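Local structure of spectinomycin 9-adenylyltransferase (Enterococcus faecalis, 6SXJ) at residues A[133-136]-A[137-141]; A[146-150]-A[151-155]. The protein adenylylates spectinomycin at its 9-hydroxyl group with ATP, releasing diphosphate, and so gives the bacterium resistance to this antibiotic but not to streptomycin. All blocks are in the same frame, centred on the assembly; numbering follows the deposited sequence.

Interaction 1 of 2, residues A[133-136]-A[137-141]; sequences MLYQ and AKRKN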
loop_
_atom_site.group_PDB
_atom_site.type_symbol
_atom_site.label_atom_id
_atom_site.label_comp_id
_atom_site.label_asym_id
_atom_site.label_seq_id
_atom_site.Cartn_x
_atom_site.Cartn_y
_atom_site.Cartn_z
ATOM N N MET A 133 -2.957 -3.154 -5.799
ATOM C CA MET A 133 -3.412 -3.703 -4.530
ATOM C C MET A 133 -4.432 -4.807 -4.755
ATOM O O MET A 133 -4.283 -5.920 -4.235
ATOM C CB MET A 133 -4.006 -2.585 -3.674
ATOM C CG MET A 133 -3.122 -1.360 -3.575
ATOM S SD MET A 133 -3.878 0.004 -2.682
ATOM C CE MET A 133 -4.753 -0.858 -1.369
ATOM N N LEU A 134 -5.474 -4.516 -5.533
ATOM C CA LEU A 134 -6.482 -5.529 -5.825
ATOM C C LEU A 134 -5.853 -6.740 -6.499
ATOM O O LEU A 134 -6.259 -7.882 -6.248
ATOM C CB LEU A 134 -7.585 -4.934 -6.699
ATOM C CG LEU A 134 -8.350 -3.745 -6.116
ATOM C CD1 LEU A 134 -9.387 -3.229 -7.105
ATOM C CD2 LEU A 134 -9.008 -4.134 -4.803
ATOM N N TYR A 135 -4.860 -6.516 -7.357
ATOM C CA TYR A 135 -4.142 -7.639 -7.951
ATOM C C TYR A 135 -3.396 -8.424 -6.880
ATOM O O TYR A 135 -3.471 -9.657 -6.828
ATOM C CB TYR A 135 -3.177 -7.134 -9.023
ATOM C CG TYR A 135 -2.385 -8.224 -9.696
ATOM C CD1 TYR A 135 -2.888 -8.892 -10.807
ATOM C CD2 TYR A 135 -1.128 -8.586 -9.224
ATOM C CE1 TYR A 135 -2.162 -9.896 -11.422
ATOM C CE2 TYR A 135 -0.396 -9.581 -9.835
ATOM C CZ TYR A 135 -0.918 -10.234 -10.931
ATOM O OH TYR A 135 -0.184 -11.226 -11.540
ATOM N N GLN A 136 -2.670 -7.717 -6.013
ATOM C CA GLN A 136 -1.972 -8.365 -4.909
ATOM C C GLN A 136 -2.953 -9.097 -4.001
ATOM O O GLN A 136 -2.814 -10.297 -3.751
ATOM C CB GLN A 136 -1.184 -7.316 -4.124
ATOM C CG GLN A 136 -0.409 -7.846 -2.938
ATOM C CD GLN A 136 0.553 -6.816 -2.366
ATOM O OE1 GLN A 136 0.387 -5.617 -2.565
ATOM N NE2 GLN A 136 1.568 -7.288 -1.652
ATOM N N ALA A 137 -3.960 -8.377 -3.500
ATOM C CA ALA A 137 -4.916 -8.976 -2.576
ATOM C C ALA A 137 -5.630 -10.167 -3.204
ATOM O O ALA A 137 -5.824 -11.198 -2.550
ATOM C CB ALA A 137 -5.929 -7.924 -2.125
ATOM N N LYS A 138 -6.032 -10.042 -4.472
ATOM C CA LYS A 138 -6.780 -11.113 -5.123
ATOM C C LYS A 138 -5.979 -12.407 -5.174
ATOM O O LYS A 138 -6.559 -13.498 -5.106
ATOM C CB LYS A 138 -7.188 -10.683 -6.534
ATOM C CG LYS A 138 -8.255 -11.556 -7.171
ATOM C CD LYS A 138 -9.049 -10.802 -8.235
ATOM C CE LYS A 138 -10.005 -11.730 -8.982
ATOM N NZ LYS A 138 -9.302 -12.554 -10.009
ATOM N N ARG A 139 -4.652 -12.315 -5.274
ATOM C CA ARG A 139 -3.838 -13.521 -5.373
ATOM C C ARG A 139 -3.546 -14.133 -4.011
ATOM O O ARG A 139 -3.437 -15.360 -3.902
ATOM C CB ARG A 139 -2.523 -13.218 -6.092
ATOM C CG ARG A 139 -2.673 -12.986 -7.593
ATOM C CD ARG A 139 -1.434 -12.324 -8.190
ATOM N NE ARG A 139 -0.261 -13.197 -8.149
ATOM C CZ ARG A 139 0.815 -12.981 -7.397
ATOM N NH1 ARG A 139 0.881 -11.914 -6.611
ATOM N NH2 ARG A 139 1.832 -13.834 -7.430
ATOM N N LYS A 140 -3.393 -13.315 -2.972
ATOM C CA LYS A 140 -3.206 -13.846 -1.626
ATOM C C LYS A 140 -3.760 -12.858 -0.615
ATOM O O LYS A 140 -3.295 -11.715 -0.535
ATOM C CB LYS A 140 -1.733 -14.138 -1.332
ATOM C CG LYS A 140 -1.491 -14.671 0.080
ATOM C CD LYS A 140 -0.467 -15.793 0.109
ATOM C CE LYS A 140 -0.584 -16.618 1.391
ATOM N NZ LYS A 140 -1.746 -17.561 1.367
ATOM N N ASN A 141 -4.741 -13.313 0.160
ATOM C CA ASN A 141 -5.360 -12.503 1.192
ATOM C C ASN A 141 -5.789 -13.408 2.335
ATOM O O ASN A 141 -5.820 -14.637 2.206
ATOM C CB ASN A 141 -6.565 -11.739 0.640
ATOM C CG ASN A 141 -7.700 -12.664 0.237
ATOM O OD1 ASN A 141 -8.465 -13.119 1.079
ATOM N ND2 ASN A 141 -7.806 -12.951 -1.051
#
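Tyr-135 and Arg-139 meet one helical turn apart near the C-terminal end of helix 130-139, which packs on the mixed sheet of the nucleotidyltransferase fold. The side-chain contact is a CH-pi interaction. Arg-139 CD lies over one ring face of Tyr-135, 3.8 Å from the ring centroid and 29° off the normal. Its nearest ring atom is Tyr-135 CE2, 3.4 Å from Arg-139 CD. The Arg-139 chain bends at the CG-CD bond (chi3 67°), and the guanidinium lies 12° from parallel to the ring. Tyr-135 OH lies obliquely to the guanidinium, nearest Arg-139 NE.

The backbone contacts are helical i to i+4 hydrogen bonds. Ala-137 N to Met-133 O is short at 2.6 Å and nearly straight. Lys-138 N to Leu-134 O follows at 2.8 Å. Arg-139 N to Tyr-135 O is longer, 3.3 Å. Gln-136 O receives Lys-140 N at 3.2 Å and also a weak bond from Arg-139 N. Lys-140 is where the backbone leaves helical geometry.

The buried side chains pack mainly on the sheet. Leu-134 and Ala-137 both touch Leu-50 of strand 47-53. Ala-137 also meets Phe-33 of strand 27-33. On another side of the helix, the extended side chain of Gln-136 carries NE2 to a hydrogen bond with Glu-38.

A side-chain bond finishes the end of the helix. Asn-141 folds back, and its ND2 donates to Ala-137 O at 3.0 Å, with that oxygen close to the Asn-141 amide plane.

Interaction 2 of 2, residues A[146-150]-A[151-155]; sequences GNYDL and EELLP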
loop_
_atom_site.group_PDB
_atom_site.type_symbol
_atom_site.label_atom_id
_atom_site.label_comp_id
_atom_site.label_asym_id
_atom_site.label_seq_id
_atom_site.Cartn_x
_atom_site.Cartn_y
_atom_site.Cartn_z
ATOM N N GLY A 146 -16.834 -12.022 6.548
ATOM C CA GLY A 146 -17.602 -12.016 5.317
ATOM C C GLY A 146 -17.940 -13.413 4.845
ATOM O O GLY A 146 -17.269 -14.378 5.222
ATOM N N ASN A 147 -18.979 -13.533 4.024
ATOM C CA ASN A 147 -19.438 -14.829 3.547
ATOM C C ASN A 147 -18.786 -15.248 2.237
ATOM O O ASN A 147 -19.068 -16.351 1.755
ATOM C CB ASN A 147 -20.962 -14.824 3.363
ATOM C CG ASN A 147 -21.715 -14.639 4.672
ATOM O OD1 ASN A 147 -21.236 -15.017 5.742
ATOM N ND2 ASN A 147 -22.906 -14.058 4.585
ATOM N N TYR A 148 -17.928 -14.413 1.647
ATOM C CA TYR A 148 -17.353 -14.695 0.338
ATOM C C TYR A 148 -15.848 -14.470 0.354
ATOM O O TYR A 148 -15.337 -13.618 1.085
ATOM C CB TYR A 148 -17.991 -13.822 -0.769
ATOM C CG TYR A 148 -19.504 -13.779 -0.722
ATOM C CD1 TYR A 148 -20.274 -14.586 -1.553
ATOM C CD2 TYR A 148 -20.163 -12.933 0.156
ATOM C CE1 TYR A 148 -21.663 -14.550 -1.506
ATOM C CE2 TYR A 148 -21.547 -12.895 0.214
ATOM C CZ TYR A 148 -22.290 -13.709 -0.619
ATOM O OH TYR A 148 -23.666 -13.662 -0.572
ATOM N N ASP A 149 -15.139 -15.284 -0.424
ATOM C CA ASP A 149 -13.730 -15.036 -0.689
ATOM C C ASP A 149 -13.598 -13.804 -1.578
ATOM O O ASP A 149 -14.479 -13.494 -2.384
ATOM C CB ASP A 149 -13.082 -16.248 -1.363
ATOM C CG ASP A 149 -12.641 -17.298 -0.372
ATOM O OD1 ASP A 149 -12.253 -16.922 0.752
ATOM O OD2 ASP A 149 -12.673 -18.497 -0.715
ATOM N N LEU A 150 -12.484 -13.093 -1.421
ATOM C CA LEU A 150 -12.297 -11.850 -2.157
ATOM C C LEU A 150 -12.440 -12.076 -3.658
ATOM O O LEU A 150 -13.109 -11.299 -4.351
ATOM C CB LEU A 150 -10.931 -11.250 -1.827
ATOM C CG LEU A 150 -10.593 -9.919 -2.507
ATOM C CD1 LEU A 150 -11.685 -8.893 -2.282
ATOM C CD2 LEU A 150 -9.251 -9.414 -1.983
ATOM N N GLU A 151 -11.838 -13.151 -4.174
ATOM C CA GLU A 151 -11.858 -13.404 -5.612
ATOM C C GLU A 151 -13.283 -13.491 -6.149
ATOM O O GLU A 151 -13.518 -13.253 -7.342
ATOM C CB GLU A 151 -11.092 -14.692 -5.920
ATOM C CG GLU A 151 -11.727 -15.953 -5.344
ATOM C CD GLU A 151 -10.744 -17.110 -5.241
ATOM O OE1 GLU A 151 -9.606 -16.971 -5.739
ATOM O OE2 GLU A 151 -11.106 -18.159 -4.663
ATOM N N GLU A 152 -14.244 -13.843 -5.293
ATOM C CA GLU A 152 -15.638 -13.895 -5.722
ATOM C C GLU A 152 -16.267 -12.515 -5.847
ATOM O O GLU A 152 -17.340 -12.385 -6.450
ATOM C CB GLU A 152 -16.488 -14.712 -4.745
ATOM C CG GLU A 152 -15.949 -16.078 -4.403
ATOM C CD GLU A 152 -16.915 -16.850 -3.526
ATOM O OE1 GLU A 152 -16.570 -17.129 -2.358
ATOM O OE2 GLU A 152 -18.030 -17.157 -4.004
ATOM N N LEU A 153 -15.649 -11.495 -5.264
ATOM C CA LEU A 153 -16.210 -10.157 -5.249
ATOM C C LEU A 153 -15.515 -9.218 -6.224
ATOM O O LEU A 153 -15.894 -8.048 -6.303
ATOM C CB LEU A 153 -16.131 -9.571 -3.839
ATOM C CG LEU A 153 -16.621 -10.410 -2.663
ATOM C CD1 LEU A 153 -16.046 -9.819 -1.382
ATOM C CD2 LEU A 153 -18.132 -10.459 -2.600
ATOM N N LEU A 154 -14.519 -9.703 -6.966
ATOM C CA LEU A 154 -13.725 -8.884 -7.864
ATOM C C LEU A 154 -13.643 -9.537 -9.239
ATOM O O LEU A 154 -13.417 -10.749 -9.334
ATOM C CB LEU A 154 -12.305 -8.688 -7.318
ATOM C CG LEU A 154 -12.078 -7.704 -6.173
ATOM C CD1 LEU A 154 -10.621 -7.810 -5.732
ATOM C CD2 LEU A 154 -12.422 -6.296 -6.579
ATOM N N PRO A 155 -13.804 -8.764 -10.315
ATOM C CA PRO A 155 -13.611 -9.330 -11.656
ATOM C C PRO A 155 -12.153 -9.687 -11.899
ATOM O O PRO A 155 -11.248 -9.259 -11.180
ATOM C CB PRO A 155 -14.066 -8.202 -12.590
ATOM C CG PRO A 155 -13.785 -6.937 -11.808
ATOM C CD PRO A 155 -14.036 -7.304 -10.354
#
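Glu-152 reaches back along Asp-149 and grips its backbone. Glu-152 CB sits 3.3 Å from Asp-149 O, and Glu-152 CG is 3.6 Å from the same oxygen. With CG anti to its own carbonyl carbon (chi1 -51°), the chain then runs extended towards Asp-149 N. Glu-152 CD passes 3.9 Å from Asp-149 N. At the tip, Glu-152 OE1 accepts a hydrogen bond from Asp-149 N at 3.0 Å. The donor meets OE1 on its anti side, 34° out of the carboxylate plane. OE1 also touches the CA and CB of Tyr-148. Glu-152 OE2 lies at the edge of the Tyr-148 ring, near its plane.

Glu-152 N returns a bond to Asp-149 O, so the two residues are joined twice. Leu-153 N bonds in the same i to i+3 manner to Leu-150 O, at 2.7 Å. The Asp-149 carboxylate lies near those of Glu-151 and Glu-152, which probably repel it mildly; a long, weak ion pair with Arg-143 may partly offset this.

The leucines take the inner side. Leu-150 CD1 meets Leu-154 CD1 at 3.8 Å. Leu-153 CD2 packs against Tyr-148 CB, 3.8 Å away, and Leu-153 also touches Ile-28 and Tyr-31 of strand 27-33. Tyr-31 OH is hydrogen-bonded to Tyr-148 O.

Two overlapping i to i+3 turns, with a glutamate side chain bonded to the backbone N three residues earlier as in one half of a capping box, mark this connection between strand 142-144 and helix 159-173.

Interactions 1 and 2 follow each other in the chain, with strand 142-144 between them, and their centres are 11 Å apart. They touch directly. Ala-137 CB meets Leu-150 CD2 at 3.6 Å, and Leu-154 packs on Leu-134 and Lys-138. The turn at 146-155 thus lies against helix 130-139, and both rest on strand 27-33. Each has a buried apolar side and an exposed polar one. Their outer chemistry differs: 133-141 carries the basic residues Arg-139 and Lys-140, while 146-155 carries a cluster of acids. Interaction 1 is held mainly by i to i+4 helical bonds; interaction 2, farther from the chain centre, by i to i+3 bonds and a side-chain to backbone bond.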